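PDB 2YY7: L-threonine dehydrogenase from Flavobacterium frigidimaris, which probably catalyses the NAD-dependent oxidation of the 3-hydroxyl of L-threonine, as a UDP-galactose 4-epimerase-like member of the short-chain dehydrogenase-reductase superfamily. Local coordinates for residues N58-E61 against H62-V66; A76-L79 against S80-E84; N96-F99 against H100-L104; P124-K128 against E129-Q133; T250-A253 against N254-K258. All coordinates share one frame; numbering follows the deposited sequence.

Contact 1 (N58-E61 against H62-V66)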
# COMPACT_ATOMS: atom_id res chain seq x y z
N ASN A 58 -21.73 -11.12 -3.47
CA ASN A 58 -22.98 -11.84 -3.24
C ASN A 58 -22.81 -13.35 -3.13
O ASN A 58 -23.49 -14.00 -2.33
CB ASN A 58 -23.99 -11.52 -4.34
CG ASN A 58 -24.36 -10.05 -4.39
OD1 ASN A 58 -24.69 -9.45 -3.36
ND2 ASN A 58 -24.31 -9.46 -5.57
N GLN A 59 -21.91 -13.92 -3.93
CA GLN A 59 -21.68 -15.36 -3.88
C GLN A 59 -21.08 -15.78 -2.53
O GLN A 59 -21.42 -16.83 -2.00
CB GLN A 59 -20.74 -15.81 -5.01
CG GLN A 59 -21.26 -15.51 -6.40
CD GLN A 59 -20.45 -16.20 -7.48
OE1 GLN A 59 -20.49 -15.81 -8.65
NE2 GLN A 59 -19.72 -17.24 -7.11
N ILE A 60 -20.19 -14.95 -1.99
CA ILE A 60 -19.57 -15.26 -0.71
C ILE A 60 -20.60 -15.10 0.40
O ILE A 60 -20.73 -15.96 1.27
CB ILE A 60 -18.38 -14.32 -0.41
CG1 ILE A 60 -17.34 -14.41 -1.53
CG2 ILE A 60 -17.74 -14.69 0.93
CD1 ILE A 60 -16.18 -13.43 -1.39
N GLU A 61 -21.34 -14.00 0.36
CA GLU A 61 -22.38 -13.74 1.36
C GLU A 61 -23.37 -14.90 1.40
O GLU A 61 -23.80 -15.32 2.47
CB GLU A 61 -23.11 -12.43 1.02
CG GLU A 61 -24.15 -12.01 2.05
CD GLU A 61 -24.84 -10.70 1.69
OE1 GLU A 61 -25.44 -10.62 0.59
OE2 GLU A 61 -24.77 -9.75 2.50
N HIS A 62 -23.72 -15.43 0.23
CA HIS A 62 -24.66 -16.55 0.14
C HIS A 62 -24.14 -17.82 0.81
O HIS A 62 -24.91 -18.53 1.46
CB HIS A 62 -24.98 -16.86 -1.33
CG HIS A 62 -25.81 -18.09 -1.51
ND1 HIS A 62 -27.12 -18.18 -1.09
CD2 HIS A 62 -25.51 -19.30 -2.05
CE1 HIS A 62 -27.59 -19.39 -1.37
NE2 HIS A 62 -26.63 -20.09 -1.95
N LEU A 63 -22.85 -18.11 0.64
CA LEU A 63 -22.28 -19.31 1.27
C LEU A 63 -22.20 -19.12 2.78
O LEU A 63 -22.39 -20.07 3.54
CB LEU A 63 -20.89 -19.62 0.70
CG LEU A 63 -20.83 -19.91 -0.80
CD1 LEU A 63 -19.41 -20.27 -1.21
CD2 LEU A 63 -21.78 -21.05 -1.14
N VAL A 64 -21.91 -17.90 3.20
CA VAL A 64 -21.83 -17.59 4.63
C VAL A 64 -23.18 -17.84 5.27
O VAL A 64 -23.26 -18.37 6.38
CB VAL A 64 -21.44 -16.11 4.87
CG1 VAL A 64 -21.71 -15.73 6.33
CG2 VAL A 64 -19.96 -15.89 4.54
N GLU A 65 -24.24 -17.46 4.56
CA GLU A 65 -25.60 -17.63 5.07
C GLU A 65 -26.10 -19.08 5.04
O GLU A 65 -26.63 -19.57 6.04
CB GLU A 65 -26.55 -16.72 4.28
CG GLU A 65 -27.87 -16.43 4.97
CD GLU A 65 -28.78 -17.64 5.06
OE1 GLU A 65 -29.08 -18.24 4.00
OE2 GLU A 65 -29.18 -18.00 6.19
N VAL A 66 -25.92 -19.78 3.92
CA VAL A 66 -26.39 -21.16 3.83
C VAL A 66 -25.56 -22.17 4.62
O VAL A 66 -26.04 -23.26 4.92
CB VAL A 66 -26.48 -21.65 2.36
CG1 VAL A 66 -27.56 -20.86 1.63
CG2 VAL A 66 -25.15 -21.51 1.66
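Four successive backbone bonds of alpha-helical i to i+4 spacing tie residues 58-61 to 62-66, from His62 N to Asn58 O (2.9 Å) through to Glu65 N to Glu61 O (3.0 Å). Both segments belong to helix 57-66 of the Rossmann-type NAD-binding fold, and the helix has a buried and an exposed flank. On the buried flank Ile60 and Val64 stand one turn apart, and their CG2 methyls, Ile60 CG2 and Val64 CG2, come within 4.4 Å. The beta-branched Val64 places CG2 beside its own backbone N and CG1 anti to it (chi1 166°), which brings CG2 back along the helix until it lies 3.4 Å from Ile60 O. Branched aliphatic residues suit this flank because Ile60 also packs on His100 and Leu104 of helix 87-106, while Val64 rests on Ile110. Leu63 is buried too, and its CG lies 3.4 Å from Gln59 O, against the polar rim of the preceding turn. The charged residues occupy the more open flanks. Glu61 has CG anti to the backbone N (chi1 -176°); the extended chain carries Glu61 OE2 to a salt bridge with Lys109, while Glu65 OE2 pairs with Lys68 just beyond the helix. Ahead of the first turn, Asp56 OD1 accepts a hydrogen bond from Gln59 N. On the exposed flank the imidazole of His62 has Val66 CG2 over one face, 4.1 Å above the ring plane and displaced toward its rim.

Contact 2 (A76-L79 against S80-E84). With NAD (nicotinamide-adenine-dinucleotide), chain E.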
# COMPACT_ATOMS: atom_id res chain seq x y z
N ALA A 76 -7.66 -17.37 -1.76
CA ALA A 76 -7.67 -17.04 -3.19
C ALA A 76 -6.93 -15.74 -3.51
O ALA A 76 -7.13 -14.72 -2.85
CB ALA A 76 -9.11 -16.97 -3.70
N ALA A 77 -6.09 -15.80 -4.54
CA ALA A 77 -5.30 -14.66 -5.00
C ALA A 77 -4.31 -15.17 -6.03
O ALA A 77 -4.08 -16.38 -6.11
CB ALA A 77 -4.53 -14.04 -3.83
N LEU A 78 -3.74 -14.27 -6.81
CA LEU A 78 -2.71 -14.64 -7.79
C LEU A 78 -1.38 -14.40 -7.08
O LEU A 78 -1.22 -13.42 -6.36
CB LEU A 78 -2.80 -13.78 -9.05
CG LEU A 78 -4.04 -13.94 -9.93
CD1 LEU A 78 -3.82 -13.25 -11.27
CD2 LEU A 78 -4.32 -15.42 -10.17
N LEU A 79 -0.42 -15.30 -7.28
CA LEU A 79 0.89 -15.19 -6.63
C LEU A 79 1.88 -14.25 -7.31
O LEU A 79 1.63 -13.75 -8.41
CB LEU A 79 1.50 -16.59 -6.48
CG LEU A 79 1.05 -17.37 -5.25
CD1 LEU A 79 -0.46 -17.49 -5.22
CD2 LEU A 79 1.70 -18.75 -5.27
N SER A 80 3.01 -14.02 -6.65
CA SER A 80 4.06 -13.11 -7.13
C SER A 80 4.43 -13.19 -8.60
O SER A 80 4.32 -12.19 -9.31
CB SER A 80 5.33 -13.28 -6.29
OG SER A 80 5.85 -14.60 -6.38
N ALA A 81 4.87 -14.35 -9.07
CA ALA A 81 5.26 -14.48 -10.47
C ALA A 81 4.07 -14.39 -11.44
O ALA A 81 4.14 -13.68 -12.44
CB ALA A 81 6.01 -15.79 -10.68
N THR A 82 2.99 -15.09 -11.13
CA THR A 82 1.81 -15.08 -11.97
C THR A 82 1.19 -13.69 -12.10
O THR A 82 0.75 -13.29 -13.18
CB THR A 82 0.73 -16.04 -11.42
OG1 THR A 82 1.25 -17.37 -11.36
CG2 THR A 82 -0.50 -16.03 -12.31
N ALA A 83 1.16 -12.95 -11.00
CA ALA A 83 0.59 -11.61 -11.00
C ALA A 83 1.29 -10.65 -11.96
O ALA A 83 0.65 -9.75 -12.51
CB ALA A 83 0.61 -11.04 -9.58
N GLU A 84 2.59 -10.84 -12.17
CA GLU A 84 3.33 -9.97 -13.08
C GLU A 84 2.85 -10.13 -14.52
O GLU A 84 2.98 -9.22 -15.33
CB GLU A 84 4.83 -10.27 -13.02
CG GLU A 84 5.52 -9.75 -11.77
CD GLU A 84 5.38 -8.25 -11.59
OE1 GLU A 84 5.90 -7.48 -12.43
OE2 GLU A 84 4.74 -7.83 -10.60
PA NAD E . -2.62 -21.31 -5.23
O1A NAD E . -1.97 -22.65 -5.21
O2A NAD E . -2.41 -20.51 -6.47
O5B NAD E . -4.15 -21.41 -4.83
C5B NAD E . -5.05 -20.38 -5.12
C4B NAD E . -6.44 -20.96 -5.23
O4B NAD E . -7.36 -19.87 -5.34
C3B NAD E . -6.60 -21.86 -6.48
O3B NAD E . -7.13 -23.15 -6.14
C2B NAD E . -7.50 -21.02 -7.39
O2B NAD E . -8.33 -21.82 -8.22
C1B NAD E . -8.29 -20.19 -6.37
N9A NAD E . -8.91 -19.00 -6.96
C8A NAD E . -8.33 -18.13 -7.88
N7A NAD E . -9.23 -17.19 -8.19
C5A NAD E . -10.35 -17.44 -7.47
C6A NAD E . -11.58 -16.81 -7.44
N6A NAD E . -11.83 -15.80 -8.25
N1A NAD E . -12.57 -17.31 -6.64
C2A NAD E . -12.35 -18.43 -5.85
N3A NAD E . -11.14 -19.09 -5.89
C4A NAD E . -10.16 -18.59 -6.71
O3 NAD E . -2.00 -20.40 -4.06
PN NAD E . -1.45 -20.84 -2.60
O1N NAD E . -2.36 -21.84 -1.93
O2N NAD E . 0.01 -21.06 -2.76
O5D NAD E . -1.60 -19.44 -1.79
C5D NAD E . -2.78 -19.16 -1.02
C4D NAD E . -2.58 -17.80 -0.30
O4D NAD E . -1.37 -17.82 0.43
C3D NAD E . -2.45 -16.61 -1.25
O3D NAD E . -3.03 -15.47 -0.62
C2D NAD E . -0.96 -16.38 -1.33
O2D NAD E . -0.74 -15.06 -1.77
C1D NAD E . -0.51 -16.71 0.09
N1N NAD E . 0.93 -17.05 0.10
C2N NAD E . 1.36 -18.23 -0.48
C3N NAD E . 2.72 -18.54 -0.47
C7N NAD E . 3.20 -19.87 -0.99
O7N NAD E . 4.57 -20.03 -1.00
N7N NAD E . 2.36 -20.81 -1.46
C4N NAD E . 3.64 -17.65 0.10
C5N NAD E . 3.19 -16.48 0.71
C6N NAD E . 1.85 -16.17 0.69
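Leu78 CB meets Ala83 CB at 4.4 Å, the leucine turning its side chain toward the short helix that follows, whereas its neighbour Leu79 ends against the cofactor. Leu78 also touches Phe89 and Ala90 of helix 87-106; the small methyl of Ala83 lets the helix turn come close to the loop here. Leu79 lays its two methyls against the NAD pyrophosphate, with Leu79 CD1 3.5 Å from the bridging NAD O3 and Leu79 CD2 3.8 Å from NAD O2N. These are van der Waals contacts of a greasy branch laid along a polar linker. A glycine at Leu79 would probably open a gap beside the pyrophosphate and leave it less confined on this side. Leu79 O accepts Ala83 N at 2.8 Å across the first turn of a weakly bonded helix. Ala83 CB is only 3.1 Å from that same Leu79 O. Ser80 OG is hydrogen-bonded to Thr184 OG1, and Thr82 OG1 to Gly181 O, joining this turn to the loop after strand 164-174. Upstream, Ala76 CB lies 3.6 Å from NAD C4A of the adenine and Ala77 CB 3.8 Å from the ribose oxygen NAD O3D; alanine's single methyl suits such close approach to the cofactor. A loop that leaves parallel strand 71-74 at the C-terminal edge of the sheet and passes along the dinucleotide is the arrangement of the NAD site in Rossmann folds of this family.

Contact 3 (N96-F99 against H100-L104)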
# COMPACT_ATOMS: atom_id res chain seq x y z
N ASN A 96 -10.07 -6.85 -4.01
CA ASN A 96 -11.51 -6.91 -3.86
C ASN A 96 -12.03 -8.14 -3.12
O ASN A 96 -13.05 -8.05 -2.45
CB ASN A 96 -12.20 -6.76 -5.22
CG ASN A 96 -12.05 -5.34 -5.77
OD1 ASN A 96 -12.25 -4.36 -5.05
ND2 ASN A 96 -11.71 -5.22 -7.05
N SER A 97 -11.34 -9.27 -3.23
CA SER A 97 -11.77 -10.46 -2.51
C SER A 97 -11.60 -10.18 -1.02
O SER A 97 -12.41 -10.59 -0.20
CB SER A 97 -10.94 -11.67 -2.93
OG SER A 97 -9.57 -11.51 -2.60
N LEU A 98 -10.52 -9.47 -0.67
CA LEU A 98 -10.26 -9.13 0.73
C LEU A 98 -11.29 -8.14 1.24
O LEU A 98 -11.76 -8.26 2.38
CB LEU A 98 -8.86 -8.54 0.89
CG LEU A 98 -8.47 -8.07 2.30
CD1 LEU A 98 -8.54 -9.23 3.30
CD2 LEU A 98 -7.06 -7.49 2.26
N PHE A 99 -11.65 -7.16 0.42
CA PHE A 99 -12.65 -6.17 0.83
C PHE A 99 -13.99 -6.85 1.11
O PHE A 99 -14.68 -6.50 2.07
CB PHE A 99 -12.83 -5.08 -0.24
CG PHE A 99 -11.72 -4.06 -0.26
CD1 PHE A 99 -11.36 -3.37 0.90
CD2 PHE A 99 -11.05 -3.77 -1.45
CE1 PHE A 99 -10.35 -2.41 0.88
CE2 PHE A 99 -10.04 -2.81 -1.48
CZ PHE A 99 -9.68 -2.13 -0.31
N HIS A 100 -14.36 -7.81 0.28
CA HIS A 100 -15.63 -8.53 0.48
C HIS A 100 -15.65 -9.26 1.81
O HIS A 100 -16.62 -9.16 2.57
CB HIS A 100 -15.86 -9.55 -0.63
CG HIS A 100 -16.01 -8.95 -1.99
ND1 HIS A 100 -16.41 -7.64 -2.18
CD2 HIS A 100 -15.83 -9.47 -3.22
CE1 HIS A 100 -16.48 -7.39 -3.47
NE2 HIS A 100 -16.14 -8.48 -4.13
N VAL A 101 -14.59 -10.00 2.10
CA VAL A 101 -14.51 -10.75 3.36
C VAL A 101 -14.43 -9.80 4.56
O VAL A 101 -15.05 -10.06 5.60
CB VAL A 101 -13.29 -11.71 3.38
CG1 VAL A 101 -13.16 -12.38 4.74
CG2 VAL A 101 -13.46 -12.76 2.29
N LEU A 102 -13.69 -8.71 4.42
CA LEU A 102 -13.56 -7.75 5.51
C LEU A 102 -14.91 -7.08 5.77
O LEU A 102 -15.29 -6.86 6.93
CB LEU A 102 -12.50 -6.68 5.19
CG LEU A 102 -11.02 -7.08 5.26
CD1 LEU A 102 -10.15 -5.90 4.84
CD2 LEU A 102 -10.66 -7.53 6.68
N ASN A 103 -15.64 -6.77 4.70
CA ASN A 103 -16.96 -6.15 4.82
C ASN A 103 -17.96 -7.12 5.46
O ASN A 103 -18.90 -6.69 6.13
CB ASN A 103 -17.46 -5.68 3.45
CG ASN A 103 -16.91 -4.31 3.05
OD1 ASN A 103 -16.83 -3.98 1.87
ND2 ASN A 103 -16.54 -3.51 4.05
N LEU A 104 -17.78 -8.42 5.25
CA LEU A 104 -18.68 -9.39 5.86
C LEU A 104 -18.46 -9.35 7.37
O LEU A 104 -19.41 -9.46 8.16
CB LEU A 104 -18.42 -10.82 5.34
CG LEU A 104 -19.24 -11.42 4.19
CD1 LEU A 104 -20.62 -10.79 4.13
CD2 LEU A 104 -18.53 -11.23 2.87
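The imidazole of His100 has the carbonyl oxygen Asn96 O over one face, 3.1 Å above the ring plane and above its centre, while Phe99 C and Ser97 CA approach the ring obliquely. The ring reaches this place because CG lies beside the backbone N (chi1 -63°), folding it back over the preceding turn of helix 87-106, a long helix of the Rossmann-type fold. Asn96 O also accepts the backbone His100 N at 3.0 Å, so one carbonyl meets both the main chain and the ring of the same residue. His100 NE2 donates to Leu55 O, a bond that ties the helix to the loop before helix 57-66 and helps fix the ring's rotation. A leucine in place of His100 would probably leave Leu55 O without this partner and break the polar link between helix and loop. The other aromatic group, Phe99, makes edge-to-face ring contacts with Trp153 of its own chain and with Trp91 of the second subunit, placing this face of the helix at the dimer interface. Leu98 packs on Trp115 and Leu102 on Ile113 of strand 112-118. Their side chains cross obliquely, and Leu98 CG lies 3.7 Å from Leu102 CD1. Next to the leucines, Val101 meets Ile72 and Leu74 of strand 71-74, its beta-branched shape fitting the sheet surface. At the next turn Asn103 N bonds to Phe99 O at 2.8 Å, and Asn103 CB lies 3.2 Å from that oxygen.

Contact 4 (P124-K128 against E129-Q133)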
# COMPACT_ATOMS: atom_id res chain seq x y z
N PRO A 124 13.42 -3.89 -2.30
CA PRO A 124 14.86 -3.69 -2.50
C PRO A 124 15.56 -2.94 -1.37
O PRO A 124 16.74 -3.15 -1.11
CB PRO A 124 14.93 -2.90 -3.81
CG PRO A 124 13.67 -3.29 -4.53
CD PRO A 124 12.65 -3.30 -3.42
N THR A 125 14.81 -2.06 -0.71
CA THR A 125 15.34 -1.24 0.37
C THR A 125 15.14 -1.85 1.76
O THR A 125 15.50 -1.25 2.77
CB THR A 125 14.69 0.16 0.34
OG1 THR A 125 13.27 0.03 0.21
CG2 THR A 125 15.22 0.96 -0.85
N THR A 126 14.57 -3.05 1.81
CA THR A 126 14.33 -3.74 3.07
C THR A 126 15.58 -4.52 3.48
O THR A 126 16.16 -5.22 2.66
CB THR A 126 13.18 -4.75 2.95
OG1 THR A 126 11.97 -4.06 2.60
CG2 THR A 126 12.98 -5.49 4.26
N PRO A 127 16.02 -4.39 4.75
CA PRO A 127 17.21 -5.12 5.22
C PRO A 127 17.06 -6.59 4.81
O PRO A 127 15.98 -7.17 4.98
CB PRO A 127 17.16 -4.93 6.73
CG PRO A 127 16.60 -3.54 6.85
CD PRO A 127 15.47 -3.55 5.83
N LYS A 128 18.11 -7.18 4.27
CA LYS A 128 18.02 -8.56 3.79
C LYS A 128 18.19 -9.69 4.80
O LYS A 128 17.76 -10.82 4.53
CB LYS A 128 19.00 -8.75 2.62
CG LYS A 128 18.96 -7.59 1.63
CD LYS A 128 19.47 -7.97 0.25
CE LYS A 128 18.37 -8.58 -0.59
NZ LYS A 128 17.35 -7.57 -1.03
N GLU A 129 18.80 -9.42 5.95
CA GLU A 129 19.00 -10.47 6.94
C GLU A 129 18.21 -10.20 8.22
O GLU A 129 18.20 -9.08 8.72
CB GLU A 129 20.49 -10.63 7.25
CG GLU A 129 20.85 -12.02 7.76
CD GLU A 129 20.76 -13.08 6.67
OE1 GLU A 129 20.41 -14.23 6.99
OE2 GLU A 129 21.07 -12.78 5.49
N ASN A 130 17.56 -11.22 8.75
CA ASN A 130 16.75 -11.09 9.96
C ASN A 130 15.83 -9.87 9.88
O ASN A 130 15.78 -9.06 10.79
CB ASN A 130 17.65 -10.99 11.19
CG ASN A 130 18.52 -12.22 11.39
OD1 ASN A 130 19.43 -12.49 10.60
ND2 ASN A 130 18.23 -12.99 12.43
N THR A 131 15.12 -9.75 8.76
CA THR A 131 14.20 -8.64 8.55
C THR A 131 13.26 -8.48 9.74
O THR A 131 12.58 -9.44 10.13
CB THR A 131 13.36 -8.86 7.28
OG1 THR A 131 14.24 -9.11 6.18
CG2 THR A 131 12.51 -7.63 6.99
N PRO A 132 13.20 -7.27 10.32
CA PRO A 132 12.34 -6.97 11.47
C PRO A 132 10.85 -6.95 11.12
O PRO A 132 10.48 -6.83 9.95
CB PRO A 132 12.82 -5.58 11.91
CG PRO A 132 14.22 -5.48 11.34
CD PRO A 132 14.06 -6.12 10.00
N GLN A 133 10.00 -7.07 12.14
CA GLN A 133 8.55 -7.03 11.95
C GLN A 133 8.16 -5.65 11.43
O GLN A 133 7.30 -5.52 10.56
CB GLN A 133 7.84 -7.28 13.29
CG GLN A 133 6.35 -6.93 13.28
CD GLN A 133 5.51 -7.92 12.49
OE1 GLN A 133 4.58 -7.53 11.78
NE2 GLN A 133 5.82 -9.20 12.63
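A turn in the long loop between strand 112-118 and helix 142-161 is closed here by a threonine hydroxyl bonded to a main-chain carbonyl. Thr131 OG1 donates to Pro127 O at 2.9 Å, the donor tilted 23° from the carbonyl plane; a second, weak bond links the same hydroxyl to Ser282 O. Proline has no amide hydrogen to offer, but its carbonyl is an ordinary acceptor, and the hydroxyl reaches it because OG1 lies beside the backbone N of Thr131 (chi1 -54°). That torsion turns CG2 the other way, to meet the methyl of Thr126: Thr131 CG2 and Thr126 CG2 are 3.5 Å apart, and the two side chains cross at about a right angle. Threonine suits both positions, since each offers a methyl to this buried contact and a hydroxyl for the main chain; Thr126 OG1 bonds to Ile136 O. Asn130, at the bend, adopts a left-handed backbone conformation (phi 48°), which asparagine tolerates well. Around the turn, Glu129 OE1 and Asn130 N both bond to Ser282 OG. Far from the annotated NAD-binding residues, this is a proline-rich connecting loop, docked by side-chain and backbone bonds on residues 281-284.

Contact 5 (T250-A253 against N254-K258)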
# COMPACT_ATOMS: atom_id res chain seq x y z
N THR A 250 21.73 -23.95 -4.00
CA THR A 250 22.89 -24.82 -3.83
C THR A 250 22.70 -25.70 -2.59
O THR A 250 22.96 -26.90 -2.63
CB THR A 250 24.20 -24.02 -3.66
OG1 THR A 250 24.45 -23.23 -4.83
CG2 THR A 250 25.39 -24.96 -3.45
N GLU A 251 22.24 -25.09 -1.50
CA GLU A 251 22.04 -25.85 -0.27
C GLU A 251 20.93 -26.89 -0.35
O GLU A 251 21.12 -28.02 0.10
CB GLU A 251 21.77 -24.89 0.90
CG GLU A 251 22.92 -23.90 1.15
CD GLU A 251 22.59 -22.86 2.22
OE1 GLU A 251 21.53 -22.21 2.12
OE2 GLU A 251 23.40 -22.69 3.15
N ILE A 252 19.77 -26.54 -0.92
CA ILE A 252 18.70 -27.53 -1.00
C ILE A 252 19.05 -28.64 -1.99
O ILE A 252 18.68 -29.80 -1.80
CB ILE A 252 17.32 -26.90 -1.38
CG1 ILE A 252 16.27 -28.01 -1.45
CG2 ILE A 252 17.41 -26.16 -2.70
CD1 ILE A 252 14.84 -27.51 -1.48
N ALA A 253 19.79 -28.29 -3.04
CA ALA A 253 20.20 -29.28 -4.03
C ALA A 253 21.20 -30.24 -3.38
O ALA A 253 21.18 -31.44 -3.65
CB ALA A 253 20.85 -28.59 -5.24
N ASN A 254 22.05 -29.71 -2.51
CA ASN A 254 23.04 -30.53 -1.81
C ASN A 254 22.37 -31.47 -0.81
O ASN A 254 22.83 -32.60 -0.60
CB ASN A 254 24.07 -29.66 -1.08
CG ASN A 254 25.10 -29.05 -2.02
OD1 ASN A 254 25.30 -29.53 -3.14
ND2 ASN A 254 25.77 -28.00 -1.56
N GLU A 255 21.30 -31.01 -0.18
CA GLU A 255 20.60 -31.86 0.78
C GLU A 255 19.94 -33.01 0.02
O GLU A 255 19.92 -34.15 0.49
CB GLU A 255 19.54 -31.05 1.53
CG GLU A 255 18.94 -31.80 2.71
CD GLU A 255 19.96 -32.10 3.80
OE1 GLU A 255 19.73 -33.03 4.59
OE2 GLU A 255 20.99 -31.40 3.86
N ILE A 256 19.39 -32.71 -1.15
CA ILE A 256 18.74 -33.72 -1.98
C ILE A 256 19.76 -34.76 -2.45
O ILE A 256 19.45 -35.95 -2.56
CB ILE A 256 18.05 -33.08 -3.21
CG1 ILE A 256 16.86 -32.23 -2.75
CG2 ILE A 256 17.59 -34.15 -4.20
CD1 ILE A 256 16.20 -31.44 -3.86
N LYS A 257 20.98 -34.30 -2.72
CA LYS A 257 22.05 -35.19 -3.18
C LYS A 257 22.39 -36.29 -2.18
O LYS A 257 22.95 -37.32 -2.55
CB LYS A 257 23.31 -34.40 -3.52
CG LYS A 257 23.21 -33.60 -4.80
CD LYS A 257 24.48 -32.83 -5.10
CE LYS A 257 24.37 -32.09 -6.42
NZ LYS A 257 25.52 -31.18 -6.68
N LYS A 258 22.06 -36.06 -0.91
CA LYS A 258 22.31 -37.05 0.13
C LYS A 258 21.35 -38.21 -0.04
O LYS A 258 21.63 -39.33 0.39
CB LYS A 258 22.13 -36.43 1.52
CG LYS A 258 23.12 -35.33 1.85
CD LYS A 258 22.89 -34.79 3.25
CE LYS A 258 23.79 -33.60 3.54
NZ LYS A 258 23.58 -33.07 4.91
O HOH W 1 22.74 -29.01 2.26
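Thr250 and Asn254 lie side by side one helical turn apart and point the same way, with Thr250 CG2 3.6 Å from Asn254 ND2. The asparagine's CG sits beside its backbone N (chi1 -76°), which folds the amide back over the preceding turn and brings Asn254 CG within 3.1 Å of Thr250 O. That oxygen is already the acceptor for Asn254 N at 3.0 Å. On the buried flank Ile252 and Ile256 also run side by side, Ile252 CG1 being 4.2 Å from Ile256 CD1, while Ala253 keeps a small methyl where Ile265 and Phe263 approach. The isoleucines suit their place because helix 187-197 packs against both, each touching Phe192. Farther out, Thr250 OG1 is hydrogen-bonded to Glu208 OE2 and Ser207 O, and Glu251 OE1 accepts Thr248 N, so side chains at the start of the helix tie it to its surroundings. A water donates to Glu251 O (2.9 Å) and, one turn on, more weakly to Glu255 OE2. Lys258 NZ makes a long, weak salt bridge to the same Glu255 OE2 at 3.3 Å. Helix 249-257 therefore combines an apolar flank, held by shape, with a buried carboxylate at Glu255 that lies beside helix 300-311 and is shared between a water and an ammonium group; the lysine's charge would probably favour the ionised form of that acid.

In the fold
The five contacts follow one another along the chain without interleaving. Contacts 1 and 3, with centres about 12 Å apart, touch where helices 57-66 and 87-106 pack together beside the parallel part of the main sheet. Contact 2 comes between them in sequence, after strand 71-74, and meets contact 3 where Ala76 approaches Ser97; it brings residues of the NAD pocket nearer the middle of the chain than the other contacts. Contact 4 lies in the loop after strand 112-118, its centre about 22 Å from that of contact 2. Contact 5, on helix 249-257, is about 46 Å from contact 1 between centres, across the chain's centre. The nucleotide-binding core thus holds contacts 1 to 3, with contact 5 on the far side.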